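Local coordinates for protein pyruvate formate-lyase 2 (Archaeoglobus fulgidus, PDB 2F3O) that is a glycyl radical enzyme of the pyruvate formate-lyase family, probably a lyase, whose own substrate and reaction are not established, at residues F250-W258 and A300-T311. Residues are numbered along the deposited sequence; the frame is centred on the assembly and turned at random.
Sequences FWEAVQFVW and AFDILANLWIKT
Ile303 packs among Phe250, Trp251 and Val254. Its CG2 meets Phe250 CE2 at 3.7 Å and also touches CB of Val254. Its CD1, on the other branch, sits over one face of the Trp251 indole, a CH-pi contact at 4.3 Å from the centroid of the five-membered ring. Leu304 comes to Phe250 differently: its CG and CD2 meet CZ at the ring edge. One turn on, Val254 CG1 lies 3.8 Å from Leu307 CD1.

With CG anti to the backbone N (chi1 180°), the Trp258 indole is carried toward helix 297-310. Its CE3 is 3.5 Å from Leu307 CD2, and its CZ3 touches CG2 of Thr311. A second CH-pi contact puts Lys310 CB over one face of the indole, 4.0 Å from the centroid of the six-membered ring. The lysine chain crosses the indole obliquely, its CD 3.7 Å from Trp258 NE1. With Trp258 replaced by an alanine, the Lys310 methylene groups and Leu307 CD2 would probably lose their aromatic partner, and the carbonyl of Gly66 its indole donor.

The indole nitrogens and the Lys310 ammonium find partners outside the two segments. Trp258 NE1 donates to Gly66 O, Trp251 NE1 to Leu63 O, and Lys310 NZ forms a salt bridge with Glu62. The loop holding these residues is thus tied to both helices.

This is buried, largely apolar side-by-side packing of two nearly parallel helices, at 4° with axes 10.5 Å apart, within the pyruvate formate lyase-like region. Helix 227-241 packs on Trp251, while helices 5-11 and 350-362 pack on helix 297-310.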
ATOM      1  N   PHE A 250      12.140  39.515  17.315  1.00 49.52           N
ATOM      2  CA  PHE A 250      10.759  39.690  16.907  1.00 48.92           C
ATOM      3  C   PHE A 250      10.672  40.414  15.571  1.00 49.19           C
ATOM      4  O   PHE A 250       9.839  40.083  14.719  1.00 49.44           O
ATOM      5  CB  PHE A 250       9.998  40.437  18.014  1.00 48.70           C
ATOM      6  CG  PHE A 250       8.570  40.775  17.679  1.00 47.51           C
ATOM      7  CD1 PHE A 250       7.563  39.850  17.887  1.00 47.68           C
ATOM      8  CD2 PHE A 250       8.225  42.034  17.204  1.00 47.12           C
ATOM      9  CE1 PHE A 250       6.240  40.161  17.590  1.00 48.09           C
ATOM     10  CE2 PHE A 250       6.903  42.352  16.904  1.00 47.28           C
ATOM     11  CZ  PHE A 250       5.911  41.415  17.096  1.00 47.80           C
ATOM     12  N   TRP A 251      11.539  41.401  15.382  1.00 49.13           N
ATOM     13  CA  TRP A 251      11.533  42.168  14.153  1.00 49.20           C
ATOM     14  C   TRP A 251      11.980  41.237  13.035  1.00 49.07           C
ATOM     15  O   TRP A 251      11.396  41.241  11.945  1.00 49.01           O
ATOM     16  CB  TRP A 251      12.472  43.369  14.281  1.00 49.55           C
ATOM     17  CG  TRP A 251      12.373  44.432  13.204  1.00 49.90           C
ATOM     18  CD1 TRP A 251      11.759  44.341  11.975  1.00 49.97           C
ATOM     19  CD2 TRP A 251      12.959  45.739  13.254  1.00 50.68           C
ATOM     20  NE1 TRP A 251      11.916  45.514  11.274  1.00 50.11           N
ATOM     21  CE2 TRP A 251      12.648  46.387  12.036  1.00 50.83           C
ATOM     22  CE3 TRP A 251      13.713  46.427  14.211  1.00 50.20           C
ATOM     23  CZ2 TRP A 251      13.062  47.689  11.761  1.00 51.07           C
ATOM     24  CZ3 TRP A 251      14.118  47.719  13.934  1.00 49.84           C
ATOM     25  CH2 TRP A 251      13.791  48.337  12.724  1.00 50.00           C
ATOM     26  N   GLU A 252      12.993  40.423  13.327  1.00 48.74           N
ATOM     27  CA  GLU A 252      13.476  39.449  12.369  1.00 48.76           C
ATOM     28  C   GLU A 252      12.403  38.423  11.984  1.00 48.67           C
ATOM     29  O   GLU A 252      12.261  38.088  10.806  1.00 48.83           O
ATOM     30  CB  GLU A 252      14.691  38.745  12.924  1.00 48.81           C
ATOM     31  CG  GLU A 252      15.968  39.479  12.698  1.00 49.62           C
ATOM     32  CD  GLU A 252      17.085  38.898  13.530  1.00 51.31           C
ATOM     33  OE1 GLU A 252      17.886  39.694  14.071  1.00 52.64           O
ATOM     34  OE2 GLU A 252      17.139  37.651  13.669  1.00 49.80           O
ATOM     35  N   ALA A 253      11.639  37.954  12.974  1.00 48.18           N
ATOM     36  CA  ALA A 253      10.500  37.069  12.719  1.00 47.39           C
ATOM     37  C   ALA A 253       9.440  37.736  11.862  1.00 46.99           C
ATOM     38  O   ALA A 253       9.050  37.160  10.868  1.00 47.02           O
ATOM     39  CB  ALA A 253       9.891  36.556  14.001  1.00 47.19           C
ATOM     40  N   VAL A 254       9.004  38.948  12.206  1.00 46.41           N
ATOM     41  CA  VAL A 254       7.917  39.578  11.435  1.00 45.69           C
ATOM     42  C   VAL A 254       8.330  39.920  10.001  1.00 45.52           C
ATOM     43  O   VAL A 254       7.519  39.833   9.077  1.00 45.49           O
ATOM     44  CB  VAL A 254       7.307  40.806  12.150  1.00 45.60           C
ATOM     45  CG1 VAL A 254       6.190  41.424  11.321  1.00 44.71           C
ATOM     46  CG2 VAL A 254       6.758  40.412  13.502  1.00 44.64           C
ATOM     47  N   GLN A 255       9.608  40.244   9.808  1.00 45.37           N
ATOM     48  CA  GLN A 255      10.109  40.497   8.460  1.00 45.08           C
ATOM     49  C   GLN A 255      10.235  39.201   7.651  1.00 44.95           C
ATOM     50  O   GLN A 255       9.956  39.195   6.434  1.00 44.80           O
ATOM     51  CB  GLN A 255      11.421  41.275   8.486  1.00 44.93           C
ATOM     52  CG  GLN A 255      11.994  41.613   7.100  1.00 44.61           C
ATOM     53  CD  GLN A 255      11.076  42.456   6.236  1.00 42.74           C
ATOM     54  OE1 GLN A 255      10.979  43.653   6.406  1.00 43.17           O
ATOM     55  NE2 GLN A 255      10.436  41.832   5.282  1.00 43.20           N
ATOM     56  N   PHE A 256      10.620  38.115   8.332  1.00 44.50           N
ATOM     57  CA  PHE A 256      10.579  36.768   7.743  1.00 44.29           C
ATOM     58  C   PHE A 256       9.211  36.466   7.148  1.00 43.96           C
ATOM     59  O   PHE A 256       9.098  36.335   5.925  1.00 43.88           O
ATOM     60  CB  PHE A 256      10.915  35.704   8.783  1.00 44.53           C
ATOM     61  CG  PHE A 256      11.132  34.322   8.224  1.00 45.05           C
ATOM     62  CD1 PHE A 256      10.104  33.612   7.614  1.00 44.30           C
ATOM     63  CD2 PHE A 256      12.365  33.704   8.375  1.00 45.94           C
ATOM     64  CE1 PHE A 256      10.309  32.347   7.133  1.00 45.21           C
ATOM     65  CE2 PHE A 256      12.574  32.423   7.892  1.00 46.56           C
ATOM     66  CZ  PHE A 256      11.540  31.743   7.270  1.00 45.40           C
ATOM     67  N   VAL A 257       8.187  36.361   8.006  1.00 43.42           N
ATOM     68  CA  VAL A 257       6.841  36.039   7.538  1.00 42.66           C
ATOM     69  C   VAL A 257       6.346  36.954   6.408  1.00 42.43           C
ATOM     70  O   VAL A 257       5.855  36.447   5.399  1.00 42.68           O
ATOM     71  CB  VAL A 257       5.776  35.795   8.676  1.00 42.55           C
ATOM     72  CG1 VAL A 257       6.298  36.095  10.037  1.00 42.31           C
ATOM     73  CG2 VAL A 257       4.461  36.540   8.407  1.00 42.69           C
ATOM     74  N   TRP A 258       6.557  38.264   6.501  1.00 41.63           N
ATOM     75  CA  TRP A 258       6.066  39.107   5.419  1.00 41.18           C
ATOM     76  C   TRP A 258       6.785  38.935   4.055  1.00 41.43           C
ATOM     77  O   TRP A 258       6.155  39.050   2.984  1.00 40.98           O
ATOM     78  CB  TRP A 258       5.942  40.581   5.828  1.00 40.68           C
ATOM     79  CG  TRP A 258       5.453  41.351   4.689  1.00 40.37           C
ATOM     80  CD1 TRP A 258       6.196  42.138   3.855  1.00 40.19           C
ATOM     81  CD2 TRP A 258       4.127  41.325   4.143  1.00 40.62           C
ATOM     82  NE1 TRP A 258       5.410  42.623   2.844  1.00 40.25           N
ATOM     83  CE2 TRP A 258       4.134  42.143   2.998  1.00 41.21           C
ATOM     84  CE3 TRP A 258       2.931  40.708   4.519  1.00 39.37           C
ATOM     85  CZ2 TRP A 258       2.988  42.357   2.231  1.00 40.33           C
ATOM     86  CZ3 TRP A 258       1.802  40.926   3.765  1.00 39.45           C
ATOM     87  CH2 TRP A 258       1.837  41.737   2.634  1.00 40.22           C
ATOM     88  N   ALA A 300       7.226  47.383  18.948  1.00 59.59           N
ATOM     89  CA  ALA A 300       6.510  46.138  18.642  1.00 58.52           C
ATOM     90  C   ALA A 300       5.158  46.386  18.005  1.00 57.76           C
ATOM     91  O   ALA A 300       4.790  45.697  17.061  1.00 57.64           O
ATOM     92  CB  ALA A 300       6.327  45.324  19.884  1.00 58.60           C
ATOM     93  N   PHE A 301       4.440  47.374  18.533  1.00 56.87           N
ATOM     94  CA  PHE A 301       3.190  47.852  17.955  1.00 56.21           C
ATOM     95  C   PHE A 301       3.362  48.326  16.516  1.00 56.20           C
ATOM     96  O   PHE A 301       2.552  47.987  15.659  1.00 56.33           O
ATOM     97  CB  PHE A 301       2.634  48.997  18.797  1.00 55.78           C
ATOM     98  CG  PHE A 301       1.187  49.310  18.533  1.00 54.83           C
ATOM     99  CD1 PHE A 301       0.195  48.596  19.158  1.00 54.94           C
ATOM    100  CD2 PHE A 301       0.820  50.342  17.692  1.00 54.14           C
ATOM    101  CE1 PHE A 301      -1.136  48.895  18.930  1.00 54.88           C
ATOM    102  CE2 PHE A 301      -0.512  50.638  17.468  1.00 53.12           C
ATOM    103  CZ  PHE A 301      -1.483  49.922  18.081  1.00 54.22           C
ATOM    104  N   ASP A 302       4.414  49.102  16.261  1.00 56.12           N
ATOM    105  CA  ASP A 302       4.648  49.705  14.945  1.00 55.95           C
ATOM    106  C   ASP A 302       5.002  48.644  13.920  1.00 55.31           C
ATOM    107  O   ASP A 302       4.589  48.732  12.759  1.00 55.58           O
ATOM    108  CB  ASP A 302       5.786  50.738  15.005  1.00 56.68           C
ATOM    109  CG  ASP A 302       5.298  52.178  15.244  1.00 57.79           C
ATOM    110  OD1 ASP A 302       4.085  52.462  15.048  1.00 59.37           O
ATOM    111  OD2 ASP A 302       6.156  53.026  15.611  1.00 57.93           O
ATOM    112  N   ILE A 303       5.774  47.655  14.366  1.00 54.24           N
ATOM    113  CA  ILE A 303       6.143  46.492  13.557  1.00 53.24           C
ATOM    114  C   ILE A 303       4.897  45.720  13.070  1.00 52.66           C
ATOM    115  O   ILE A 303       4.740  45.448  11.872  1.00 52.40           O
ATOM    116  CB  ILE A 303       7.086  45.569  14.364  1.00 53.29           C
ATOM    117  CG1 ILE A 303       8.491  46.172  14.467  1.00 52.82           C
ATOM    118  CG2 ILE A 303       7.202  44.231  13.744  1.00 53.05           C
ATOM    119  CD1 ILE A 303       9.382  45.455  15.461  1.00 50.74           C
ATOM    120  N   LEU A 304       3.986  45.433  13.995  1.00 51.99           N
ATOM    121  CA  LEU A 304       2.750  44.738  13.667  1.00 51.27           C
ATOM    122  C   LEU A 304       1.855  45.598  12.813  1.00 51.08           C
ATOM    123  O   LEU A 304       1.218  45.095  11.890  1.00 51.34           O
ATOM    124  CB  LEU A 304       2.019  44.330  14.935  1.00 51.11           C
ATOM    125  CG  LEU A 304       2.808  43.316  15.752  1.00 50.68           C
ATOM    126  CD1 LEU A 304       2.287  43.264  17.168  1.00 50.29           C
ATOM    127  CD2 LEU A 304       2.784  41.943  15.085  1.00 50.41           C
ATOM    128  N   ALA A 305       1.831  46.895  13.107  1.00 50.70           N
ATOM    129  CA  ALA A 305       1.054  47.858  12.325  1.00 50.50           C
ATOM    130  C   ALA A 305       1.453  47.868  10.854  1.00 50.18           C
ATOM    131  O   ALA A 305       0.587  47.885   9.971  1.00 50.15           O
ATOM    132  CB  ALA A 305       1.179  49.257  12.914  1.00 50.58           C
ATOM    133  N   ASN A 306       2.763  47.828  10.617  1.00 49.40           N
ATOM    134  CA  ASN A 306       3.327  47.793   9.283  1.00 48.88           C
ATOM    135  C   ASN A 306       2.883  46.575   8.478  1.00 48.42           C
ATOM    136  O   ASN A 306       2.563  46.691   7.292  1.00 47.91           O
ATOM    137  CB  ASN A 306       4.835  47.776   9.402  1.00 49.06           C
ATOM    138  CG  ASN A 306       5.524  48.322   8.176  1.00 49.82           C
ATOM    139  OD1 ASN A 306       5.092  48.153   7.035  1.00 50.58           O
ATOM    140  ND2 ASN A 306       6.612  48.993   8.413  1.00 51.03           N
ATOM    141  N   LEU A 307       2.883  45.416   9.136  1.00 47.96           N
ATOM    142  CA  LEU A 307       2.403  44.165   8.547  1.00 47.41           C
ATOM    143  C   LEU A 307       0.915  44.255   8.162  1.00 47.12           C
ATOM    144  O   LEU A 307       0.554  43.977   7.012  1.00 46.48           O
ATOM    145  CB  LEU A 307       2.609  43.034   9.548  1.00 47.53           C
ATOM    146  CG  LEU A 307       2.966  41.603   9.141  1.00 47.47           C
ATOM    147  CD1 LEU A 307       2.581  40.694  10.288  1.00 47.86           C
ATOM    148  CD2 LEU A 307       2.266  41.155   7.902  1.00 46.76           C
ATOM    149  N   TRP A 308       0.075  44.643   9.126  1.00 46.68           N
ATOM    150  CA  TRP A 308      -1.352  44.798   8.887  1.00 46.70           C
ATOM    151  C   TRP A 308      -1.585  45.697   7.695  1.00 46.99           C
ATOM    152  O   TRP A 308      -2.326  45.335   6.782  1.00 47.00           O
ATOM    153  CB  TRP A 308      -2.033  45.411  10.100  1.00 46.46           C
ATOM    154  CG  TRP A 308      -2.739  44.478  11.068  1.00 45.96           C
ATOM    155  CD1 TRP A 308      -4.020  44.611  11.530  1.00 45.55           C
ATOM    156  CD2 TRP A 308      -2.198  43.322  11.733  1.00 45.25           C
ATOM    157  NE1 TRP A 308      -4.321  43.595  12.408  1.00 45.04           N
ATOM    158  CE2 TRP A 308      -3.217  42.801  12.561  1.00 44.78           C
ATOM    159  CE3 TRP A 308      -0.957  42.672  11.706  1.00 44.89           C
ATOM    160  CZ2 TRP A 308      -3.034  41.671  13.342  1.00 45.17           C
ATOM    161  CZ3 TRP A 308      -0.779  41.545  12.483  1.00 45.15           C
ATOM    162  CH2 TRP A 308      -1.808  41.058  13.292  1.00 45.51           C
ATOM    163  N   ILE A 309      -0.911  46.846   7.690  1.00 47.46           N
ATOM    164  CA  ILE A 309      -1.065  47.843   6.621  1.00 48.30           C
ATOM    165  C   ILE A 309      -0.621  47.331   5.245  1.00 48.52           C
ATOM    166  O   ILE A 309      -1.244  47.649   4.220  1.00 48.72           O
ATOM    167  CB  ILE A 309      -0.363  49.202   6.981  1.00 48.48           C
ATOM    168  CG1 ILE A 309      -1.119  49.909   8.101  1.00 48.46           C
ATOM    169  CG2 ILE A 309      -0.299  50.161   5.793  1.00 48.38           C
ATOM    170  CD1 ILE A 309      -0.527  51.214   8.505  1.00 47.71           C
ATOM    171  N   LYS A 310       0.416  46.499   5.219  1.00 48.60           N
ATOM    172  CA  LYS A 310       0.903  46.005   3.938  1.00 48.79           C
ATOM    173  C   LYS A 310      -0.048  45.052   3.235  1.00 48.35           C
ATOM    174  O   LYS A 310      -0.114  45.079   2.017  1.00 48.34           O
ATOM    175  CB  LYS A 310       2.325  45.453   4.029  1.00 49.13           C
ATOM    176  CG  LYS A 310       3.355  46.566   4.144  1.00 51.25           C
ATOM    177  CD  LYS A 310       4.751  46.141   3.752  1.00 54.43           C
ATOM    178  CE  LYS A 310       4.981  46.377   2.277  1.00 55.58           C
ATOM    179  NZ  LYS A 310       6.367  46.825   1.985  1.00 58.64           N
ATOM    180  N   THR A 311      -0.838  44.277   3.980  1.00 48.01           N
ATOM    181  CA  THR A 311      -1.826  43.377   3.351  1.00 47.42           C
ATOM    182  C   THR A 311      -2.962  44.097   2.609  1.00 47.24           C
ATOM    183  O   THR A 311      -3.785  43.454   1.964  1.00 47.29           O
ATOM    184  CB  THR A 311      -2.458  42.389   4.338  1.00 47.44           C
ATOM    185  OG1 THR A 311      -3.498  43.044   5.064  1.00 46.65           O
ATOM    186  CG2 THR A 311      -1.421  41.842   5.301  1.00 47.55           C
TER